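Chemotaxis signal transduction protein (Thermoanaerobacter tengcongensis, PDB 2QDL) probably acts as the CheW scaffold of bacterial chemotaxis, coupling chemoreceptors to the histidine kinase CheA through a beta-barrel domain. Local coordinates at residues K68-I72 and I120-F124; D80-I84 and L95-A99; V117-D121 and K134-I138. One frame throughout, in Å; residues are numbered along the deposited sequence.

Contact 1. Residues K68-I72 and I120-F124; sequences KRFGI and IDTAF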
loop_
_atom_site.group_PDB
_atom_site.type_symbol
_atom_site.label_atom_id
_atom_site.label_comp_id
_atom_site.label_asym_id
_atom_site.label_seq_id
_atom_site.Cartn_x
_atom_site.Cartn_y
_atom_site.Cartn_z
ATOM N N LYS A 68 1.299 3.133 11.277
ATOM C CA LYS A 68 2.070 4.209 11.898
ATOM C C LYS A 68 2.109 5.452 11.006
ATOM O O LYS A 68 2.033 6.597 11.493
ATOM C CB LYS A 68 3.487 3.741 12.204
ATOM C CG LYS A 68 3.546 2.566 13.123
ATOM C CD LYS A 68 5.009 2.224 13.485
ATOM C CE LYS A 68 5.047 0.961 14.288
ATOM N NZ LYS A 68 6.432 0.617 14.600
ATOM N N ARG A 69 2.189 5.229 9.700
ATOM C CA ARG A 69 2.113 6.331 8.739
ATOM C C ARG A 69 0.739 7.028 8.736
ATOM O O ARG A 69 0.669 8.266 8.683
ATOM C CB ARG A 69 2.470 5.823 7.330
ATOM C CG ARG A 69 2.620 6.895 6.291
ATOM C CD ARG A 69 3.591 7.988 6.791
ATOM N NE ARG A 69 4.257 8.739 5.729
ATOM C CZ ARG A 69 4.647 10.004 5.864
ATOM N NH1 ARG A 69 4.439 10.644 7.000
ATOM N NH2 ARG A 69 5.257 10.624 4.873
ATOM N N PHE A 70 -0.340 6.233 8.793
ATOM C CA PHE A 70 -1.706 6.759 8.732
ATOM C C PHE A 70 -2.329 7.104 10.106
ATOM O O PHE A 70 -3.265 7.870 10.174
ATOM C CB PHE A 70 -2.629 5.771 7.990
ATOM C CG PHE A 70 -2.189 5.425 6.592
ATOM C CD1 PHE A 70 -1.346 6.266 5.867
ATOM C CD2 PHE A 70 -2.626 4.244 5.995
ATOM C CE1 PHE A 70 -0.964 5.942 4.601
ATOM C CE2 PHE A 70 -2.226 3.913 4.714
ATOM C CZ PHE A 70 -1.405 4.782 4.002
ATOM N N GLY A 71 -1.822 6.503 11.180
ATOM C CA GLY A 71 -2.372 6.661 12.535
ATOM C C GLY A 71 -3.516 5.706 12.819
ATOM O O GLY A 71 -4.472 6.054 13.485
ATOM N N ILE A 72 -3.408 4.494 12.305
ATOM C CA ILE A 72 -4.413 3.445 12.515
ATOM C C ILE A 72 -4.046 2.667 13.773
ATOM O O ILE A 72 -2.854 2.558 14.115
ATOM C CB ILE A 72 -4.529 2.496 11.248
ATOM C CG1 ILE A 72 -4.996 3.312 10.013
ATOM C CG2 ILE A 72 -5.466 1.287 11.523
ATOM C CD1 ILE A 72 -4.900 2.558 8.701
ATOM N N ILE A 120 -8.073 8.549 6.306
ATOM C CA ILE A 120 -6.647 8.871 6.431
ATOM C C ILE A 120 -6.402 10.158 5.664
ATOM O O ILE A 120 -7.240 10.551 4.859
ATOM C CB ILE A 120 -5.723 7.697 5.980
ATOM C CG1 ILE A 120 -5.854 7.440 4.474
ATOM C CG2 ILE A 120 -6.043 6.424 6.812
ATOM C CD1 ILE A 120 -4.809 6.535 3.848
ATOM N N ASP A 121 -5.282 10.832 5.943
ATOM C CA ASP A 121 -4.858 12.021 5.179
ATOM C C ASP A 121 -5.068 11.781 3.690
ATOM O O ASP A 121 -4.570 10.800 3.153
ATOM C CB ASP A 121 -3.379 12.294 5.449
ATOM C CG ASP A 121 -2.966 13.727 5.154
ATOM O OD1 ASP A 121 -3.297 14.255 4.085
ATOM O OD2 ASP A 121 -2.244 14.317 5.975
ATOM N N THR A 122 -5.780 12.685 3.027
ATOM C CA THR A 122 -5.951 12.611 1.582
ATOM C C THR A 122 -4.625 12.591 0.789
ATOM O O THR A 122 -4.607 12.152 -0.339
ATOM C CB THR A 122 -6.836 13.756 1.069
ATOM O OG1 THR A 122 -6.214 15.012 1.404
ATOM C CG2 THR A 122 -8.230 13.661 1.694
ATOM N N ALA A 123 -3.524 13.038 1.390
ATOM C CA ALA A 123 -2.203 12.953 0.747
ATOM C C ALA A 123 -1.845 11.513 0.397
ATOM O O ALA A 123 -0.980 11.254 -0.444
ATOM C CB ALA A 123 -1.125 13.580 1.631
ATOM N N PHE A 124 -2.514 10.585 1.068
ATOM C CA PHE A 124 -2.231 9.141 0.941
ATOM C C PHE A 124 -3.358 8.419 0.211
ATOM O O PHE A 124 -3.344 7.181 0.105
ATOM C CB PHE A 124 -2.056 8.498 2.321
ATOM C CG PHE A 124 -0.969 9.133 3.182
ATOM C CD1 PHE A 124 0.337 9.286 2.705
ATOM C CD2 PHE A 124 -1.254 9.529 4.502
ATOM C CE1 PHE A 124 1.318 9.855 3.511
ATOM C CE2 PHE A 124 -0.291 10.064 5.303
ATOM C CZ PHE A 124 1.016 10.239 4.815
#
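Ile120 sets its CD1 methyl squarely over one face of the Phe70 ring, 3.6 Å from CD1 to the ring centroid and only 5° off the normal, a nearly centred CH-pi contact. The second branch of the isoleucine follows the base of the same side chain: CG2 lies 3.7 Å from Phe70 CB. Both branches can reach because CG1 of Ile120 sits between the backbone N and the carbonyl carbon (chi1 67°), with CG2 beside the N. Ile72 CD1, which lies at the edge of the Phe70 ring, adds a looser touch to CG2 of Ile120 (4.5 Å).

The two aromatic rings meet obliquely, their planes 41° apart. Phe70 CE1 comes within 3.5 Å of Phe124 CG, over a face of the Phe124 ring.

Arg69 runs roughly perpendicular to Phe124 at the far end of its ring. Its NE lies 3.7 Å from Phe124 CZ, which sits off-centre over one face of the guanidinium. The polar end is held elsewhere, NE by the carbonyl of Leu144 and NH2 by that of Glu146, while Phe49 supplies a cation-pi partner.

An Asx turn, Asp121 OD1 accepting from Ala123 N, shapes segment 120-124. No hydrogen bond joins the two segments: within the CheW-like domain, the end of helix 66-70 meets the loop before strand 125-131 by apolar packing and by the guanidinium lying against the Phe124 ring.

Contact 2. Residues D80-I84 and L95-A99; sequences DSRII and LIVDA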
loop_
_atom_site.group_PDB
_atom_site.type_symbol
_atom_site.label_atom_id
_atom_site.label_comp_id
_atom_site.label_asym_id
_atom_site.label_seq_id
_atom_site.Cartn_x
_atom_site.Cartn_y
_atom_site.Cartn_z
ATOM N N ASP A 80 -0.580 -14.115 8.730
ATOM C CA ASP A 80 -1.049 -13.642 7.440
ATOM C C ASP A 80 -0.419 -12.318 7.004
ATOM O O ASP A 80 -0.609 -11.879 5.846
ATOM C CB ASP A 80 -2.580 -13.523 7.421
ATOM C CG ASP A 80 -3.274 -14.864 7.664
ATOM O OD1 ASP A 80 -2.877 -15.866 7.046
ATOM O OD2 ASP A 80 -4.206 -14.913 8.489
ATOM N N SER A 81 0.302 -11.665 7.924
ATOM C CA SER A 81 0.957 -10.403 7.593
ATOM C C SER A 81 1.922 -10.594 6.415
ATOM O O SER A 81 2.562 -11.640 6.285
ATOM C CB SER A 81 1.683 -9.793 8.807
ATOM O OG SER A 81 0.748 -9.231 9.707
ATOM N N ARG A 82 2.004 -9.572 5.570
ATOM C CA ARG A 82 2.889 -9.581 4.411
ATOM C C ARG A 82 3.549 -8.232 4.173
ATOM O O ARG A 82 3.196 -7.211 4.786
ATOM C CB ARG A 82 2.082 -9.932 3.150
ATOM C CG ARG A 82 1.451 -11.306 3.163
ATOM C CD ARG A 82 2.523 -12.366 2.971
ATOM N NE ARG A 82 1.936 -13.686 2.783
ATOM C CZ ARG A 82 1.626 -14.537 3.753
ATOM N NH1 ARG A 82 1.823 -14.219 5.031
ATOM N NH2 ARG A 82 1.094 -15.710 3.438
ATOM N N ILE A 83 4.497 -8.243 3.243
ATOM C CA ILE A 83 5.097 -7.035 2.744
ATOM C C ILE A 83 4.863 -6.954 1.252
ATOM O O ILE A 83 5.424 -7.735 0.475
ATOM C CB ILE A 83 6.640 -6.944 3.027
ATOM C CG1 ILE A 83 6.925 -7.004 4.540
ATOM C CG2 ILE A 83 7.193 -5.671 2.368
ATOM C CD1 ILE A 83 8.414 -7.278 4.905
ATOM N N ILE A 84 4.046 -5.981 0.871
ATOM C CA ILE A 84 3.761 -5.706 -0.543
ATOM C C ILE A 84 4.865 -4.839 -1.102
ATOM O O ILE A 84 5.097 -3.711 -0.622
ATOM C CB ILE A 84 2.418 -4.983 -0.731
ATOM C CG1 ILE A 84 1.281 -5.801 -0.074
ATOM C CG2 ILE A 84 2.157 -4.720 -2.195
ATOM C CD1 ILE A 84 -0.069 -5.141 -0.153
ATOM N N LEU A 95 5.446 -2.216 1.838
ATOM C CA LEU A 95 4.341 -1.755 2.683
ATOM C C LEU A 95 3.851 -2.961 3.477
ATOM O O LEU A 95 3.507 -4.000 2.890
ATOM C CB LEU A 95 3.198 -1.179 1.834
ATOM C CG LEU A 95 3.504 -0.218 0.664
ATOM C CD1 LEU A 95 2.215 0.232 0.026
ATOM C CD2 LEU A 95 4.259 0.992 1.136
ATOM N N ILE A 96 3.846 -2.818 4.808
ATOM C CA ILE A 96 3.314 -3.846 5.704
ATOM C C ILE A 96 1.800 -3.820 5.654
ATOM O O ILE A 96 1.171 -2.760 5.704
ATOM C CB ILE A 96 3.828 -3.666 7.172
ATOM C CG1 ILE A 96 5.350 -3.791 7.222
ATOM C CG2 ILE A 96 3.162 -4.679 8.158
ATOM C CD1 ILE A 96 5.941 -3.247 8.493
ATOM N N VAL A 97 1.224 -5.015 5.535
ATOM C CA VAL A 97 -0.235 -5.210 5.549
ATOM C C VAL A 97 -0.556 -6.426 6.438
ATOM O O VAL A 97 0.248 -7.343 6.524
ATOM C CB VAL A 97 -0.833 -5.384 4.093
ATOM C CG1 VAL A 97 -0.417 -4.253 3.184
ATOM C CG2 VAL A 97 -0.425 -6.723 3.447
ATOM N N ASP A 98 -1.731 -6.440 7.060
ATOM C CA ASP A 98 -2.162 -7.562 7.898
ATOM C C ASP A 98 -2.510 -8.802 7.088
ATOM O O ASP A 98 -2.381 -9.900 7.578
ATOM C CB ASP A 98 -3.369 -7.187 8.802
ATOM C CG ASP A 98 -3.021 -6.133 9.823
ATOM O OD1 ASP A 98 -1.828 -6.003 10.151
ATOM O OD2 ASP A 98 -3.940 -5.455 10.315
ATOM N N ALA A 99 -2.980 -8.622 5.866
ATOM C CA ALA A 99 -3.339 -9.765 5.016
ATOM C C ALA A 99 -3.750 -9.255 3.665
ATOM O O ALA A 99 -4.293 -8.177 3.554
ATOM C CB ALA A 99 -4.513 -10.578 5.649
HETATM O O HOH W 1 0.700 -6.789 10.043
#
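Ile84 turns CG1 anti to its carbonyl carbon (chi1 -55°) and keeps the chain extended at chi2, which carries CD1 across Val97 at about a right angle. Val97 has CG1 beside its own backbone N (chi1 -53°), and the two methyl groups meet tightly, CD1 of Ile84 to CG1 of Val97 being 3.5 Å. With an alanine at Ile84 the branch over Val97 is gone, which would probably open a gap beside the Val97 methyls and leave Phe17 with less to pack on.

Beneath these side chains the backbones pair as antiparallel strands. Arg82 and Val97 exchange two N-H to O bonds, each 3.0 Å between N and O, and Ile84 and Leu95 form a second hydrogen-bonded pair. Between them Ile83 and Ile96 make a non-hydrogen-bonded pair, with side chains on the other face from Ile84 and Val97.

Beside Ser81, just ahead of strand 82-88, a water bridges to Asp98, 2.5 Å from Ser81 OG and 2.6 Å from Asp98 OD1, to which it donates. The same carboxylate oxygen forms a salt bridge with Lys67, and OD2 accepts from the N of Ala20.

The pairing belongs to the beta hairpin of strands 82-88 and 91-106. Strand 33-36 flanks it beyond Ile83, strand 59-65 runs parallel to 91-106 beside Ile96, and strand 12-19 takes up the backbone of Asp98 and Ala99.

Contact 3. Residues V117-D121 and K134-I138; sequences VTTID and KMIII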
loop_
_atom_site.group_PDB
_atom_site.type_symbol
_atom_site.label_atom_id
_atom_site.label_comp_id
_atom_site.label_asym_id
_atom_site.label_seq_id
_atom_site.Cartn_x
_atom_site.Cartn_y
_atom_site.Cartn_z
ATOM N N VAL A 117 -11.539 15.693 4.076
ATOM C CA VAL A 117 -11.097 15.007 5.279
ATOM C C VAL A 117 -11.775 13.634 5.366
ATOM O O VAL A 117 -13.013 13.536 5.396
ATOM C CB VAL A 117 -11.348 15.850 6.585
ATOM C CG1 VAL A 117 -10.680 15.199 7.776
ATOM C CG2 VAL A 117 -10.814 17.270 6.428
ATOM N N THR A 118 -10.978 12.571 5.402
ATOM C CA THR A 118 -11.548 11.214 5.368
ATOM C C THR A 118 -10.849 10.294 6.373
ATOM O O THR A 118 -10.241 10.776 7.331
ATOM C CB THR A 118 -11.587 10.623 3.894
ATOM O OG1 THR A 118 -12.173 9.312 3.917
ATOM C CG2 THR A 118 -10.203 10.558 3.247
ATOM N N THR A 119 -10.942 8.978 6.174
ATOM C CA THR A 119 -10.330 8.007 7.087
ATOM C C THR A 119 -8.844 8.286 7.364
ATOM O O THR A 119 -8.400 8.238 8.506
ATOM C CB THR A 119 -10.483 6.574 6.529
ATOM O OG1 THR A 119 -11.843 6.374 6.152
ATOM C CG2 THR A 119 -10.126 5.576 7.571
ATOM N N ILE A 120 -8.073 8.549 6.306
ATOM C CA ILE A 120 -6.647 8.871 6.431
ATOM C C ILE A 120 -6.402 10.158 5.664
ATOM O O ILE A 120 -7.240 10.551 4.859
ATOM C CB ILE A 120 -5.723 7.697 5.980
ATOM C CG1 ILE A 120 -5.854 7.440 4.474
ATOM C CG2 ILE A 120 -6.043 6.424 6.812
ATOM C CD1 ILE A 120 -4.809 6.535 3.848
ATOM N N ASP A 121 -5.282 10.832 5.943
ATOM C CA ASP A 121 -4.858 12.021 5.179
ATOM C C ASP A 121 -5.068 11.781 3.690
ATOM O O ASP A 121 -4.570 10.800 3.153
ATOM C CB ASP A 121 -3.379 12.294 5.449
ATOM C CG ASP A 121 -2.966 13.727 5.154
ATOM O OD1 ASP A 121 -3.297 14.255 4.085
ATOM O OD2 ASP A 121 -2.244 14.317 5.975
ATOM N N LYS A 134 -18.702 -2.380 1.723
ATOM C CA LYS A 134 -17.443 -1.889 2.277
ATOM C C LYS A 134 -16.941 -0.645 1.540
ATOM O O LYS A 134 -17.248 -0.430 0.348
ATOM C CB LYS A 134 -16.365 -2.985 2.174
ATOM C CG LYS A 134 -16.686 -4.303 2.884
ATOM C CD LYS A 134 -16.372 -4.260 4.380
ATOM C CE LYS A 134 -16.378 -5.655 4.967
ATOM N NZ LYS A 134 -17.768 -6.111 5.237
ATOM N N MET A 135 -16.173 0.170 2.262
ATOM C CA MET A 135 -15.410 1.264 1.660
ATOM C C MET A 135 -13.982 0.778 1.478
ATOM O O MET A 135 -13.383 0.191 2.402
ATOM C CB MET A 135 -15.454 2.516 2.543
ATOM C CG MET A 135 -14.343 3.532 2.252
ATOM S SD MET A 135 -14.372 5.025 3.267
ATOM C CE MET A 135 -15.813 5.912 2.597
ATOM N N ILE A 136 -13.445 0.960 0.278
ATOM C CA ILE A 136 -12.046 0.652 0.065
ATOM C C ILE A 136 -11.318 1.889 -0.424
ATOM O O ILE A 136 -11.534 2.341 -1.531
ATOM C CB ILE A 136 -11.816 -0.498 -0.919
ATOM C CG1 ILE A 136 -12.761 -1.662 -0.628
ATOM C CG2 ILE A 136 -10.336 -0.951 -0.855
ATOM C CD1 ILE A 136 -12.585 -2.817 -1.571
ATOM N N ILE A 137 -10.415 2.386 0.408
ATOM C CA ILE A 137 -9.523 3.462 0.039
ATOM C C ILE A 137 -8.386 2.896 -0.755
ATOM O O ILE A 137 -7.695 1.993 -0.302
ATOM C CB ILE A 137 -8.980 4.225 1.276
ATOM C CG1 ILE A 137 -10.081 5.137 1.814
ATOM C CG2 ILE A 137 -7.718 5.020 0.919
ATOM C CD1 ILE A 137 -9.888 5.566 3.191
ATOM N N ILE A 138 -8.224 3.428 -1.963
ATOM C CA ILE A 138 -7.116 3.111 -2.801
ATOM C C ILE A 138 -5.999 4.060 -2.389
ATOM O O ILE A 138 -6.141 5.310 -2.456
ATOM C CB ILE A 138 -7.468 3.237 -4.319
ATOM C CG1 ILE A 138 -8.603 2.270 -4.672
ATOM C CG2 ILE A 138 -6.224 2.939 -5.153
ATOM C CD1 ILE A 138 -9.057 2.399 -6.076
#
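Thr119 lies over the end of the Ile137 side chain, its CB 3.5 Å from Ile137 CD1 and its hydroxyl OG1 3.6 Å from the same methyl. The two side chains cross at a slant, and the one terminal methyl meets both the branching carbon and the oxygen of the threonine. Ile137 delivers that methyl by placing CG1 anti to the carbonyl carbon (chi1 -76°) and extending at chi2, which points the longer branch out from strand 134-139 at the loop.

The flanking residues touch more lightly. Thr118 reaches the same methyl through OG1, 4.4 Å from Ile137 CD1. Ile120 meets the shorter branch of the isoleucine, with 4.4 Å between its CD1 and Ile137 CG2. Two residues earlier in the strand, the side chain of Met135 runs antiparallel alongside that of Thr119, and the sulfur SD of Met135 stands 4.1 Å from Thr119 OG1. Met135 and Thr119 are at the solvent side of the contact, whereas Ile120 and Ile137 are buried.

No hydrogen bond crosses between the segments; these residues meet the strand through side chains. Tyr24 of strand 22-27 touches both Thr119 and Ile120, and Val125 of strand 125-131 touches Ile120 and Ile137.

Strand 134-139 itself pairs parallel with 22-27 and antiparallel with 125-131. The arrangement is that of a connecting loop, here the one between strands 91-106 and 125-131, packed against one side of strand 134-139 in the curved sheet of the CheW-like beta-barrel domain.

Contacts 1 and 3 share one loop: residues 120-121 belong to both, and their centres lie 9 Å apart. Ile120 serves each in turn, facing the end of helix 66-70 in contact 1 and strand 134-139 in contact 3, so one residue joins both contacts, its CD1 touching Phe70 in one and Ile137 in the other. Contact 2 stands apart, its centre 16 Å from that of contact 1 and 18 Å from that of contact 3, with no direct touch to either. It is tied to contact 3 through the common sheet, and to contact 1 through the chain running from helix 66-70 to strand 82-88. A glycerol, probably from the crystallisation liquor, lies about 3 Å from the Arg82 side chain.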